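PDB 3N7X: capsid protein from Infectious hypodermal and hematopoietic necrosis virus, which builds the icosahedral shell of a shrimp parvovirus, in which calcium ions are bound between neighbouring copies of the protein. Local coordinates for residues Val169-Ala172 with Lys173-Asn177; Ser185-Asn189 with Tyr190-Ile194; Val251-Asp255 with His256-Asp260. One frame throughout, in Å; residues are numbered along the deposited sequence.

Overall arrangement
The three contacts follow one another along the chain without overlapping. Interaction 1 is the short helix 171-176 leading into strand 179-182; interaction 2 is the turn between that strand and helix 192-196; interaction 3 lies in the long loop before strand 264-268. Centres of interactions 1 and 2 are about 25 Å apart, and interaction 3 is about 32 and 34 Å from them. None touches another within the chain. Across subunits, however, the first two are linked by metal: Gln176 of one copy and Glu191 of the next share a calcium ion. Interaction 3 meets other subunits through hydrogen bonds and packing. Loops and helix ends outside the β-framework thus supply intersubunit contacts.

Interaction 1: Val169-Ala172 with Lys173-Asn177; sequences VTLA and KWIQN. With CA (calcium ion), chain B.
Val169 and Trp174 meet at about a right angle, with Val169 CG2 3.6 Å from Trp174 NE1, oblique to the indole ring. Val169 CG2, anti to its backbone N, also lies 3.7 Å from Lys173 CB, so one valine branch fills the corner between two residues of the first helical turn. The indole N-H is spent on Leu320 O, and Trp78 meets the ring edge-to-face. On another side of the helix, Leu171 CG lies against Ile175 CD1, and both residues pack on Tyr84 of strand 84-86.

Behind these contacts stands the start of the helix. Thr170 is the N-cap: its chi1 of 68° tucks OG1 between N and carbonyl carbon, where it accepts from Lys173 N at 3.2 Å. Main-chain bonds continue the turn, Trp174 N to Thr170 O at 3.3 Å and Gln176 N to Ala172 O at 2.8 Å.

At the far end, Gln176 O binds calcium at 2.4 Å, and waters on Ile175 O and Asn177 OD1 are also ligands. A third water, Tyr55 O of the same chain and Glu191 OE2 of a neighbouring subunit complete the six ligands: a threonine-capped short helix ending in an intersubunit calcium site.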
loop_
_atom_site.group_PDB
_atom_site.type_symbol
_atom_site.label_atom_id
_atom_site.label_comp_id
_atom_site.label_asym_id
_atom_site.label_seq_id
_atom_site.Cartn_x
_atom_site.Cartn_y
_atom_site.Cartn_z
ATOM N N VAL A 169 67.513 74.106 50.378
ATOM C CA VAL A 169 66.643 74.057 49.213
ATOM C C VAL A 169 65.235 74.586 49.534
ATOM O O VAL A 169 64.701 74.346 50.614
ATOM C CB VAL A 169 66.570 72.616 48.657
ATOM C CG1 VAL A 169 66.007 71.684 49.708
ATOM C CG2 VAL A 169 65.739 72.587 47.391
ATOM N N THR A 170 64.649 75.319 48.590
ATOM C CA THR A 170 63.318 75.900 48.763
ATOM C C THR A 170 62.274 75.203 47.898
ATOM O O THR A 170 62.615 74.442 46.992
ATOM C CB THR A 170 63.302 77.376 48.348
ATOM O OG1 THR A 170 63.497 77.467 46.930
ATOM C CG2 THR A 170 64.405 78.145 49.055
ATOM N N LEU A 171 61.002 75.477 48.167
ATOM C CA LEU A 171 59.941 74.886 47.370
ATOM C C LEU A 171 60.100 75.318 45.911
ATOM O O LEU A 171 59.880 74.526 44.990
ATOM C CB LEU A 171 58.568 75.318 47.884
ATOM C CG LEU A 171 57.393 74.890 46.994
ATOM C CD1 LEU A 171 57.416 73.386 46.817
ATOM C CD2 LEU A 171 56.068 75.341 47.602
ATOM N N ALA A 172 60.483 76.574 45.698
ATOM C CA ALA A 172 60.668 77.073 44.340
ATOM C C ALA A 172 61.674 76.209 43.572
ATOM O O ALA A 172 61.449 75.867 42.411
ATOM C CB ALA A 172 61.139 78.524 44.368
ATOM N N LYS A 173 62.782 75.857 44.220
ATOM C CA LYS A 173 63.802 75.029 43.581
ATOM C C LYS A 173 63.213 73.693 43.129
ATOM O O LYS A 173 63.404 73.274 41.985
ATOM C CB LYS A 173 64.963 74.780 44.548
ATOM C CG LYS A 173 65.803 76.012 44.846
ATOM C CD LYS A 173 66.829 76.278 43.750
ATOM C CE LYS A 173 67.917 75.199 43.746
ATOM N NZ LYS A 173 68.966 75.410 42.696
ATOM N N TRP A 174 62.497 73.025 44.031
ATOM C CA TRP A 174 61.885 71.745 43.705
ATOM C C TRP A 174 60.923 71.865 42.526
ATOM O O TRP A 174 60.841 70.967 41.690
ATOM C CB TRP A 174 61.135 71.182 44.909
ATOM C CG TRP A 174 62.019 70.575 45.954
ATOM C CD1 TRP A 174 62.304 71.089 47.186
ATOM C CD2 TRP A 174 62.677 69.305 45.888
ATOM N NE1 TRP A 174 63.089 70.215 47.894
ATOM C CE2 TRP A 174 63.334 69.111 47.122
ATOM C CE3 TRP A 174 62.770 68.310 44.908
ATOM C CZ2 TRP A 174 64.074 67.959 47.405
ATOM C CZ3 TRP A 174 63.508 67.160 45.188
ATOM C CH2 TRP A 174 64.149 66.997 46.429
ATOM N N ILE A 175 60.187 72.966 42.463
ATOM C CA ILE A 175 59.259 73.164 41.363
ATOM C C ILE A 175 60.065 73.377 40.088
ATOM O O ILE A 175 59.698 72.906 39.013
ATOM C CB ILE A 175 58.361 74.388 41.608
ATOM C CG1 ILE A 175 57.418 74.103 42.776
ATOM C CG2 ILE A 175 57.573 74.721 40.352
ATOM C CD1 ILE A 175 56.457 75.234 43.075
ATOM N N GLN A 176 61.177 74.087 40.215
ATOM C CA GLN A 176 62.034 74.358 39.072
ATOM C C GLN A 176 62.661 73.081 38.524
ATOM O O GLN A 176 62.796 72.914 37.308
ATOM C CB GLN A 176 63.143 75.336 39.470
ATOM C CG GLN A 176 62.758 76.807 39.364
ATOM C CD GLN A 176 63.545 77.703 40.323
ATOM O OE1 GLN A 176 64.739 77.494 40.558
ATOM N NE2 GLN A 176 62.874 78.711 40.874
ATOM N N ASN A 177 63.020 72.166 39.418
ATOM C CA ASN A 177 63.685 70.949 38.983
ATOM C C ASN A 177 63.862 69.951 40.123
ATOM O O ASN A 177 63.819 70.316 41.300
ATOM C CB ASN A 177 65.082 71.325 38.452
ATOM C CG ASN A 177 65.655 70.301 37.484
ATOM O OD1 ASN A 177 65.390 70.353 36.279
ATOM N ND2 ASN A 177 66.440 69.367 38.006
HETATM CA CA CA B . 62.639 73.952 35.210
HETATM O O HOH W 1 60.387 73.759 36.055
HETATM O O HOH W 2 64.798 73.006 35.546
HETATM O O HOH W 3 64.111 74.547 33.392
#

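Interaction 2: Ser185-Asn189 with Tyr190-Ile194; sequences STAAN and YEDPI. With CA (calcium ion), chain C.
Asn189 leans across the turn towards Glu191, its amide plane about 58° from the carboxylate plane. CG stands anti to the backbone N (chi1 167°), which carries OD1 over to Glu191 N, 3.0 Å away. The N-H approaches from well above the amide plane, 68° out of it, so the bond is reasonably straight at the hydrogen yet does not use a lone-pair direction. OD1 also rests 3.4 Å from Glu191 CB. This is an Asx turn, and it is combined with a type I beta turn in which Asp192 N donates to Asn189 O at 3.1 Å. The other end of the amide is tied down through water: ND2 of Asn189 donates to a water that in turn donates to Asp192 OD1, fixing which way the amide is flipped.

Beyond CG the Glu191 chain runs extended, away from Asn189, and delivers OE2 to a calcium ion at 2.3 Å. OE1 takes a hydrogen bond from one of that ion's waters. Tyr190 reaches the same shell from its own side, its OH 2.7 Å from the oxygen of a second calcium-bound water, while Lys272 makes a cation-pi contact with its ring. A further water binds the ion as well, as do Tyr55 O and Gln176 O, both of one neighbouring subunit.

The turn follows strand 179-182 and runs straight into helix 192-196, whose Pro193 and Ile194 pack on Phe152 of strand 149-153.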
loop_
_atom_site.group_PDB
_atom_site.type_symbol
_atom_site.label_atom_id
_atom_site.label_comp_id
_atom_site.label_asym_id
_atom_site.label_seq_id
_atom_site.Cartn_x
_atom_site.Cartn_y
_atom_site.Cartn_z
ATOM N N SER A 185 77.166 59.018 50.901
ATOM C CA SER A 185 78.228 60.001 51.098
ATOM C C SER A 185 79.637 59.457 50.870
ATOM O O SER A 185 80.542 60.213 50.525
ATOM C CB SER A 185 78.134 60.597 52.503
ATOM O OG SER A 185 78.256 59.584 53.484
ATOM N N THR A 186 79.824 58.151 51.048
ATOM C CA THR A 186 81.145 57.548 50.868
ATOM C C THR A 186 81.341 56.829 49.533
ATOM O O THR A 186 82.366 56.177 49.327
ATOM C CB THR A 186 81.447 56.526 51.989
ATOM O OG1 THR A 186 80.540 55.415 51.891
ATOM C CG2 THR A 186 81.300 57.182 53.354
ATOM N N ALA A 187 80.372 56.951 48.630
ATOM C CA ALA A 187 80.450 56.278 47.335
ATOM C C ALA A 187 81.347 56.944 46.297
ATOM O O ALA A 187 80.873 57.650 45.404
ATOM C CB ALA A 187 79.054 56.102 46.764
ATOM N N ALA A 188 82.647 56.713 46.407
ATOM C CA ALA A 188 83.577 57.278 45.444
ATOM C C ALA A 188 83.349 56.558 44.112
ATOM O O ALA A 188 83.459 57.159 43.043
ATOM C CB ALA A 188 85.012 57.077 45.917
ATOM N N ASN A 189 83.032 55.266 44.196
ATOM C CA ASN A 189 82.770 54.437 43.019
ATOM C C ASN A 189 81.462 54.857 42.347
ATOM O O ASN A 189 80.375 54.642 42.893
ATOM C CB ASN A 189 82.701 52.965 43.430
ATOM C CG ASN A 189 82.137 52.081 42.339
ATOM O OD1 ASN A 189 82.323 52.343 41.150
ATOM N ND2 ASN A 189 81.453 51.017 42.736
ATOM N N TYR A 190 81.568 55.440 41.155
ATOM C CA TYR A 190 80.389 55.919 40.445
ATOM C C TYR A 190 79.418 54.827 40.009
ATOM O O TYR A 190 78.289 55.128 39.622
ATOM C CB TYR A 190 80.804 56.773 39.238
ATOM C CG TYR A 190 81.190 55.993 38.004
ATOM C CD1 TYR A 190 82.151 54.984 38.060
ATOM C CD2 TYR A 190 80.600 56.275 36.769
ATOM C CE1 TYR A 190 82.515 54.274 36.917
ATOM C CE2 TYR A 190 80.956 55.574 35.616
ATOM C CZ TYR A 190 81.912 54.574 35.696
ATOM O OH TYR A 190 82.265 53.872 34.564
ATOM N N GLU A 191 79.844 53.567 40.077
ATOM C CA GLU A 191 78.973 52.456 39.693
ATOM C C GLU A 191 78.077 51.987 40.837
ATOM O O GLU A 191 77.229 51.115 40.651
ATOM C CB GLU A 191 79.798 51.259 39.186
ATOM C CG GLU A 191 80.142 51.320 37.702
ATOM C CD GLU A 191 80.853 50.071 37.181
ATOM O OE1 GLU A 191 80.502 48.950 37.607
ATOM O OE2 GLU A 191 81.751 50.211 36.322
ATOM N N ASP A 192 78.245 52.574 42.017
ATOM C CA ASP A 192 77.461 52.144 43.166
ATOM C C ASP A 192 75.952 52.074 42.929
ATOM O O ASP A 192 75.309 51.080 43.269
ATOM C CB ASP A 192 77.750 53.035 44.373
ATOM C CG ASP A 192 77.434 52.342 45.688
ATOM O OD1 ASP A 192 78.020 51.265 45.947
ATOM O OD2 ASP A 192 76.601 52.863 46.462
ATOM N N PRO A 193 75.366 53.122 42.337
ATOM C CA PRO A 193 73.921 53.110 42.089
ATOM C C PRO A 193 73.414 51.911 41.283
ATOM O O PRO A 193 72.406 51.304 41.648
ATOM C CB PRO A 193 73.686 54.437 41.376
ATOM C CG PRO A 193 74.733 55.323 41.980
ATOM C CD PRO A 193 75.948 54.423 41.963
ATOM N N ILE A 194 74.103 51.561 40.197
ATOM C CA ILE A 194 73.661 50.430 39.379
ATOM C C ILE A 194 73.944 49.086 40.041
ATOM O O ILE A 194 73.375 48.066 39.656
ATOM C CB ILE A 194 74.300 50.436 37.967
ATOM C CG1 ILE A 194 75.799 50.155 38.056
ATOM C CG2 ILE A 194 74.020 51.765 37.281
ATOM C CD1 ILE A 194 76.487 50.104 36.705
HETATM CA CA CA C . 83.486 49.183 35.263
HETATM O O HOH W 4 80.389 50.216 45.144
HETATM O O HOH W 5 83.419 51.417 34.352
HETATM O O HOH W 6 82.427 47.473 36.595
HETATM O O HOH W 7 85.040 49.395 33.472
#

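Interaction 3: Val251-Asp255 with His256-Asp260; sequences VYPAD and HHTND
A chi1 of 60° sets the His256 ring between its own backbone N and carbonyl carbon, and from there CE1 comes back over the bend to lie 3.8 Å from Pro253 CB. The approach to the ring is oblique. Thr258 has a similar chi1, 63°, but here it is OG1 that takes the inner place; methyl CG2, anti to the carbonyl carbon, is thereby brought 3.9 Å from Pro253 CG. The proline ring therefore meets an imidazole carbon at one atom and a methyl at the next.

Asp255 closes the bend. Its CB lies at the edge of the His256 ring, in plane and 3.8 Å from ND1, while its carboxylate is turned about 60° to the ring. No hydrogen bond joins the two halves; polar ties run outward instead, and Thr258 OG1 is hydrogen-bonded to Trp236 O. Pro253 also packs on Trp236.

The bend faces other subunits too. Asp255 O accepts from Arg218 of a neighbouring subunit, and Tyr252 packs on Tyr252 of two neighbouring subunits. Long loops between the strands of a barrel, meeting across subunits, are characteristic of parvovirus capsid proteins.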
loop_
_atom_site.group_PDB
_atom_site.type_symbol
_atom_site.label_atom_id
_atom_site.label_comp_id
_atom_site.label_asym_id
_atom_site.label_seq_id
_atom_site.Cartn_x
_atom_site.Cartn_y
_atom_site.Cartn_z
ATOM N N VAL A 251 41.932 56.334 61.845
ATOM C CA VAL A 251 41.427 55.319 60.933
ATOM C C VAL A 251 42.556 55.026 59.953
ATOM O O VAL A 251 43.069 55.931 59.297
ATOM C CB VAL A 251 40.175 55.815 60.184
ATOM C CG1 VAL A 251 39.706 54.773 59.191
ATOM C CG2 VAL A 251 39.072 56.109 61.180
ATOM N N TYR A 252 42.950 53.760 59.864
ATOM C CA TYR A 252 44.050 53.367 58.991
ATOM C C TYR A 252 44.070 51.855 58.788
ATOM O O TYR A 252 43.384 51.121 59.491
ATOM C CB TYR A 252 45.370 53.767 59.637
ATOM C CG TYR A 252 45.655 52.965 60.886
ATOM C CD1 TYR A 252 44.846 53.087 62.018
ATOM C CD2 TYR A 252 46.712 52.059 60.929
ATOM C CE1 TYR A 252 45.083 52.322 63.162
ATOM C CE2 TYR A 252 46.963 51.291 62.066
ATOM C CZ TYR A 252 46.143 51.424 63.179
ATOM O OH TYR A 252 46.378 50.652 64.300
ATOM N N PRO A 253 44.868 51.372 57.821
ATOM C CA PRO A 253 44.969 49.930 57.551
ATOM C C PRO A 253 45.975 49.285 58.518
ATOM O O PRO A 253 47.173 49.235 58.237
ATOM C CB PRO A 253 45.439 49.893 56.103
ATOM C CG PRO A 253 46.331 51.104 56.026
ATOM C CD PRO A 253 45.543 52.159 56.771
ATOM N N ALA A 254 45.482 48.797 59.655
ATOM C CA ALA A 254 46.328 48.187 60.690
ATOM C C ALA A 254 46.536 46.696 60.488
ATOM O O ALA A 254 47.533 46.115 60.918
ATOM C CB ALA A 254 45.699 48.415 62.057
ATOM N N ASP A 255 45.553 46.109 59.833
ATOM C CA ASP A 255 45.455 44.696 59.533
ATOM C C ASP A 255 46.592 44.039 58.732
ATOM O O ASP A 255 46.987 42.905 59.005
ATOM C CB ASP A 255 44.131 44.515 58.792
ATOM C CG ASP A 255 43.777 43.082 58.579
ATOM O OD1 ASP A 255 43.407 42.411 59.570
ATOM O OD2 ASP A 255 43.874 42.632 57.415
ATOM N N HIS A 256 47.121 44.758 57.750
ATOM C CA HIS A 256 48.143 44.204 56.864
ATOM C C HIS A 256 49.143 45.259 56.394
ATOM O O HIS A 256 48.958 46.454 56.611
ATOM C CB HIS A 256 47.445 43.668 55.627
ATOM C CG HIS A 256 46.684 44.732 54.890
ATOM N ND1 HIS A 256 45.602 45.387 55.445
ATOM C CD2 HIS A 256 46.916 45.335 53.699
ATOM C CE1 HIS A 256 45.205 46.349 54.630
ATOM N NE2 HIS A 256 45.986 46.340 53.564
ATOM N N HIS A 257 50.190 44.797 55.721
ATOM C CA HIS A 257 51.204 45.682 55.158
ATOM C C HIS A 257 50.703 46.076 53.776
ATOM O O HIS A 257 50.381 45.213 52.957
ATOM C CB HIS A 257 52.539 44.951 55.000
ATOM C CG HIS A 257 53.307 44.798 56.274
ATOM N ND1 HIS A 257 53.988 45.843 56.862
ATOM C CD2 HIS A 257 53.506 43.723 57.073
ATOM C CE1 HIS A 257 54.576 45.417 57.966
ATOM N NE2 HIS A 257 54.299 44.133 58.116
ATOM N N THR A 258 50.626 47.372 53.510
ATOM C CA THR A 258 50.166 47.834 52.209
ATOM C C THR A 258 51.334 47.763 51.231
ATOM O O THR A 258 52.476 47.562 51.639
ATOM C CB THR A 258 49.688 49.286 52.288
ATOM O OG1 THR A 258 50.794 50.124 52.642
ATOM C CG2 THR A 258 48.600 49.432 53.341
ATOM N N ASN A 259 51.054 47.915 49.942
ATOM C CA ASN A 259 52.122 47.899 48.951
ATOM C C ASN A 259 52.803 49.246 49.057
ATOM O O ASN A 259 52.139 50.280 48.944
ATOM C CB ASN A 259 51.560 47.734 47.543
ATOM C CG ASN A 259 50.884 46.397 47.348
ATOM O OD1 ASN A 259 51.488 45.345 47.584
ATOM N ND2 ASN A 259 49.624 46.424 46.915
ATOM N N ASP A 260 54.113 49.255 49.288
ATOM C CA ASP A 260 54.787 50.536 49.407
ATOM C C ASP A 260 54.905 51.233 48.059
ATOM O O ASP A 260 54.822 50.604 47.002
ATOM C CB ASP A 260 56.169 50.404 50.083
ATOM C CG ASP A 260 57.083 49.419 49.390
ATOM O OD1 ASP A 260 57.234 49.502 48.153
ATOM O OD2 ASP A 260 57.669 48.568 50.096
#